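Uncharacterized protein (Peptoclostridium difficile 630, PDB 4YCS) is a putative lipoprotein of unknown function that probably resembles the substrate-binding components of PnrA-like ABC transporters. Local coordinates at residues N34-K38 with L39-T43; D100-P103 with S104-S108. All coordinates share one frame; numbering follows the deposited sequence.

Interaction 1: residues N34-K38 with L39-T43; sequences NAQKK and LNIDT
Gln36, on the last turn of helix 22-38, bonds through its amide NE2 to the backbone O of Ile41 at the start of the next strand, 3.0 Å long and bent to 156° at the hydrogen. The acceptor lies close to the plane of the amide, while NE2 sits 26° off the carbonyl plane. With CG trans to the backbone N (chi1 -176°) and the chain straight beyond it, the amide spans the gap to the strand, and NE2 also meets the methyl CG2 of Thr43 at 3.4 Å. Ile41 CG1 packs on Gln36 CA at 3.7 Å.

At the turn, Leu39 N makes two weak bonds back to the helix, one to Ala35 O (3.0 Å) and one to Gln36 O (3.5 Å). The Leu39 side chain turns back over the last helical turn, its CD1 4.0 Å from Ala35 CB. Further out, helix 118-127 backs the apolar side, with Ile123 against Ala35, Ala124 against Leu39 and Met127 against Ile41. Backbone hydrogen bonds between Asp42 and both Lys8 and Val10 tie the strand to its parallel neighbour. This is the helix-to-strand turn of a beta-alpha-beta unit, strand 8-15, helix 22-38 and strand 41-48.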
# COMPACT_ATOMS: atom_id res chain seq x y z
N ASN A 34 -13.02 -4.34 2.47
CA ASN A 34 -13.47 -5.01 3.69
C ASN A 34 -13.10 -4.22 4.95
O ASN A 34 -13.89 -4.11 5.89
CB ASN A 34 -12.85 -6.42 3.80
CG ASN A 34 -13.50 -7.45 2.87
OD1 ASN A 34 -14.67 -7.38 2.55
ND2 ASN A 34 -12.72 -8.46 2.46
N ALA A 35 -11.90 -3.68 4.97
CA ALA A 35 -11.48 -2.83 6.07
C ALA A 35 -12.41 -1.62 6.20
O ALA A 35 -12.81 -1.27 7.30
CB ALA A 35 -10.04 -2.39 5.88
N GLN A 36 -12.77 -1.02 5.07
CA GLN A 36 -13.62 0.16 5.04
C GLN A 36 -15.00 -0.08 5.67
O GLN A 36 -15.59 0.83 6.30
CB GLN A 36 -13.78 0.68 3.60
CG GLN A 36 -14.59 1.97 3.51
CD GLN A 36 -14.66 2.54 2.11
OE1 GLN A 36 -15.27 1.95 1.24
NE2 GLN A 36 -14.06 3.69 1.91
N LYS A 37 -15.49 -1.30 5.51
CA LYS A 37 -16.74 -1.70 6.08
C LYS A 37 -16.70 -1.79 7.60
O LYS A 37 -17.70 -1.62 8.26
CB LYS A 37 -17.17 -3.03 5.50
CG LYS A 37 -17.43 -2.97 4.02
CD LYS A 37 -17.97 -4.30 3.52
CE LYS A 37 -18.29 -4.24 2.04
NZ LYS A 37 -18.98 -5.48 1.59
N LYS A 38 -15.54 -2.06 8.16
CA LYS A 38 -15.44 -2.16 9.61
C LYS A 38 -14.99 -0.85 10.25
O LYS A 38 -15.13 -0.69 11.45
CB LYS A 38 -14.45 -3.25 9.98
CG LYS A 38 -14.85 -4.62 9.44
CD LYS A 38 -13.70 -5.61 9.41
CE LYS A 38 -14.03 -6.83 8.55
NZ LYS A 38 -15.03 -7.69 9.21
N LEU A 39 -14.42 0.05 9.47
CA LEU A 39 -13.84 1.24 10.02
C LEU A 39 -14.46 2.48 9.39
O LEU A 39 -15.13 2.40 8.37
CB LEU A 39 -12.35 1.25 9.70
CG LEU A 39 -11.57 -0.04 9.95
CD1 LEU A 39 -10.29 -0.04 9.10
CD2 LEU A 39 -11.27 -0.17 11.44
N ASN A 40 -14.12 3.62 9.93
CA ASN A 40 -14.48 4.89 9.33
C ASN A 40 -13.30 5.41 8.51
O ASN A 40 -12.47 6.25 8.99
CB ASN A 40 -14.87 5.89 10.43
CG ASN A 40 -15.20 7.26 9.88
OD1 ASN A 40 -15.53 7.40 8.69
ND2 ASN A 40 -15.05 8.29 10.73
N ILE A 41 -13.17 4.90 7.28
CA ILE A 41 -12.06 5.31 6.49
C ILE A 41 -12.46 5.69 5.08
O ILE A 41 -13.36 5.06 4.48
CB ILE A 41 -10.89 4.27 6.46
CG1 ILE A 41 -11.32 2.95 5.90
CG2 ILE A 41 -10.30 4.10 7.84
CD1 ILE A 41 -10.16 2.08 5.42
N ASP A 42 -11.80 6.71 4.57
CA ASP A 42 -11.85 7.06 3.15
C ASP A 42 -10.84 6.22 2.38
O ASP A 42 -9.77 5.98 2.92
CB ASP A 42 -11.50 8.53 2.96
CG ASP A 42 -12.63 9.46 3.43
OD1 ASP A 42 -13.64 8.93 3.93
OD2 ASP A 42 -12.50 10.71 3.26
N THR A 43 -11.11 5.87 1.13
CA THR A 43 -10.12 5.17 0.32
C THR A 43 -9.90 5.84 -1.01
O THR A 43 -10.77 6.58 -1.52
CB THR A 43 -10.52 3.67 0.09
OG1 THR A 43 -11.71 3.60 -0.68
CG2 THR A 43 -10.74 2.99 1.45

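Interaction 2: residues D100-P103 with S104-S108; sequences DKQP and SNITS
The flat amide of Gln102 is turned with its NE2 toward two acceptors on strand 106-109. Ile106 O lies almost exactly in the amide plane, 2.8 Å from Gln102 NE2, and the N-H points straight at it (178°). Seen from the carbonyl, however, the donor stands well above the plane, away from the lone-pair directions. Ser108 OG is the second acceptor, 3.0 Å from Gln102 NE2, tilted out of the amide plane and reached by a more bent bond of 141°. The side chain leaves with CG trans to the backbone N and then bends at chi2 (72°), which swings the amide back against the strand. At the other end of the amide, OE1 accepts from the backbone N of Tyr99, so both ends are held and the flip of the group is fixed, while Ser108 OG is itself bonded to Tyr97 O, which sets the hydroxyl beside Gln102.

The puckered ring of Pro103 meets Ile106 obliquely, its CG 4.0 Å from Ile106 CD1. Between these two residues the chain makes a type I beta turn, closed by the 3.1 Å bond from Ile106 N to Pro103 O. Leu80 and Ala84 of helix 77-84, with Phe92 and Ile94 of strand 91-95, pack on the Ile106 side chain, and Asn105, within the turn, sends its ND2 to Ala84 O. A type I turn thus leads the loop after strand 91-95 into strand 106-109, an outermost strand of the chain's parallel sheet, while the glutamine fastens that loop along the strand's start.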
# COMPACT_ATOMS: atom_id res chain seq x y z
N ASP A 100 15.60 -6.59 3.17
CA ASP A 100 16.62 -7.24 4.02
C ASP A 100 16.80 -6.42 5.27
O ASP A 100 16.84 -6.96 6.38
CB ASP A 100 17.95 -7.37 3.30
CG ASP A 100 17.89 -8.36 2.17
OD1 ASP A 100 17.45 -9.51 2.40
OD2 ASP A 100 18.27 -8.00 1.05
N LYS A 101 16.91 -5.11 5.07
CA LYS A 101 16.96 -4.15 6.16
C LYS A 101 15.66 -3.30 6.12
O LYS A 101 15.60 -2.26 5.47
CB LYS A 101 18.25 -3.32 6.09
CG LYS A 101 18.65 -2.81 4.71
CD LYS A 101 20.06 -2.25 4.66
CE LYS A 101 21.08 -3.30 4.21
NZ LYS A 101 22.44 -2.72 4.06
N GLN A 102 14.65 -3.78 6.84
CA GLN A 102 13.29 -3.19 6.85
C GLN A 102 13.21 -1.74 7.34
O GLN A 102 13.48 -1.46 8.50
CB GLN A 102 12.33 -4.06 7.70
CG GLN A 102 10.84 -3.78 7.44
CD GLN A 102 10.35 -4.29 6.09
OE1 GLN A 102 10.94 -5.18 5.50
NE2 GLN A 102 9.25 -3.74 5.60
N PRO A 103 12.78 -0.82 6.47
CA PRO A 103 12.60 0.57 6.93
C PRO A 103 11.53 0.70 8.03
O PRO A 103 10.53 -0.02 8.02
CB PRO A 103 12.23 1.33 5.65
CG PRO A 103 12.67 0.44 4.53
CD PRO A 103 12.51 -0.96 5.04
N SER A 104 11.78 1.57 8.99
CA SER A 104 10.96 1.67 10.19
C SER A 104 9.49 2.08 9.88
O SER A 104 8.60 1.79 10.69
CB SER A 104 11.58 2.67 11.17
OG SER A 104 11.72 3.95 10.58
N ASN A 105 9.26 2.76 8.75
CA ASN A 105 7.90 3.20 8.38
C ASN A 105 7.26 2.34 7.29
O ASN A 105 6.26 2.75 6.69
CB ASN A 105 7.87 4.72 8.02
CG ASN A 105 8.77 5.09 6.87
OD1 ASN A 105 9.57 4.30 6.39
ND2 ASN A 105 8.64 6.30 6.42
N ILE A 106 7.84 1.17 7.01
CA ILE A 106 7.30 0.30 5.98
C ILE A 106 7.01 -1.08 6.55
O ILE A 106 7.92 -1.75 7.03
CB ILE A 106 8.20 0.16 4.73
CG1 ILE A 106 8.47 1.53 4.10
CG2 ILE A 106 7.56 -0.78 3.74
CD1 ILE A 106 9.28 1.50 2.80
N THR A 107 5.75 -1.50 6.46
CA THR A 107 5.32 -2.85 6.88
C THR A 107 5.18 -3.69 5.65
O THR A 107 4.52 -3.28 4.69
CB THR A 107 3.97 -2.81 7.61
OG1 THR A 107 4.06 -1.94 8.73
CG2 THR A 107 3.56 -4.18 8.11
N SER A 108 5.79 -4.87 5.67
CA SER A 108 5.72 -5.80 4.59
C SER A 108 4.60 -6.81 4.84
O SER A 108 4.41 -7.26 5.94
CB SER A 108 7.07 -6.55 4.45
OG SER A 108 8.05 -5.78 3.78

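In the fold
Interactions 1 and 2 mark entries to the two outermost strands of the chain's five-stranded parallel sheet, whose order is 41-48, 8-15, 68-72, 91-95, 106-109. Their centres are 24 Å apart and their nearest atoms about 14 Å apart, so they do not touch. In both, a glutamine from the preceding segment donates through its side-chain amide to a carbonyl of the strand's first residue; in interaction 1 it comes from a helix, in interaction 2 from a loop. Helix 118-127 links them indirectly, packing on 34-43 and lending Lys126 to Thr107 of 104-108. Neither contact can be tied to a ligand site; what they share is the sheet.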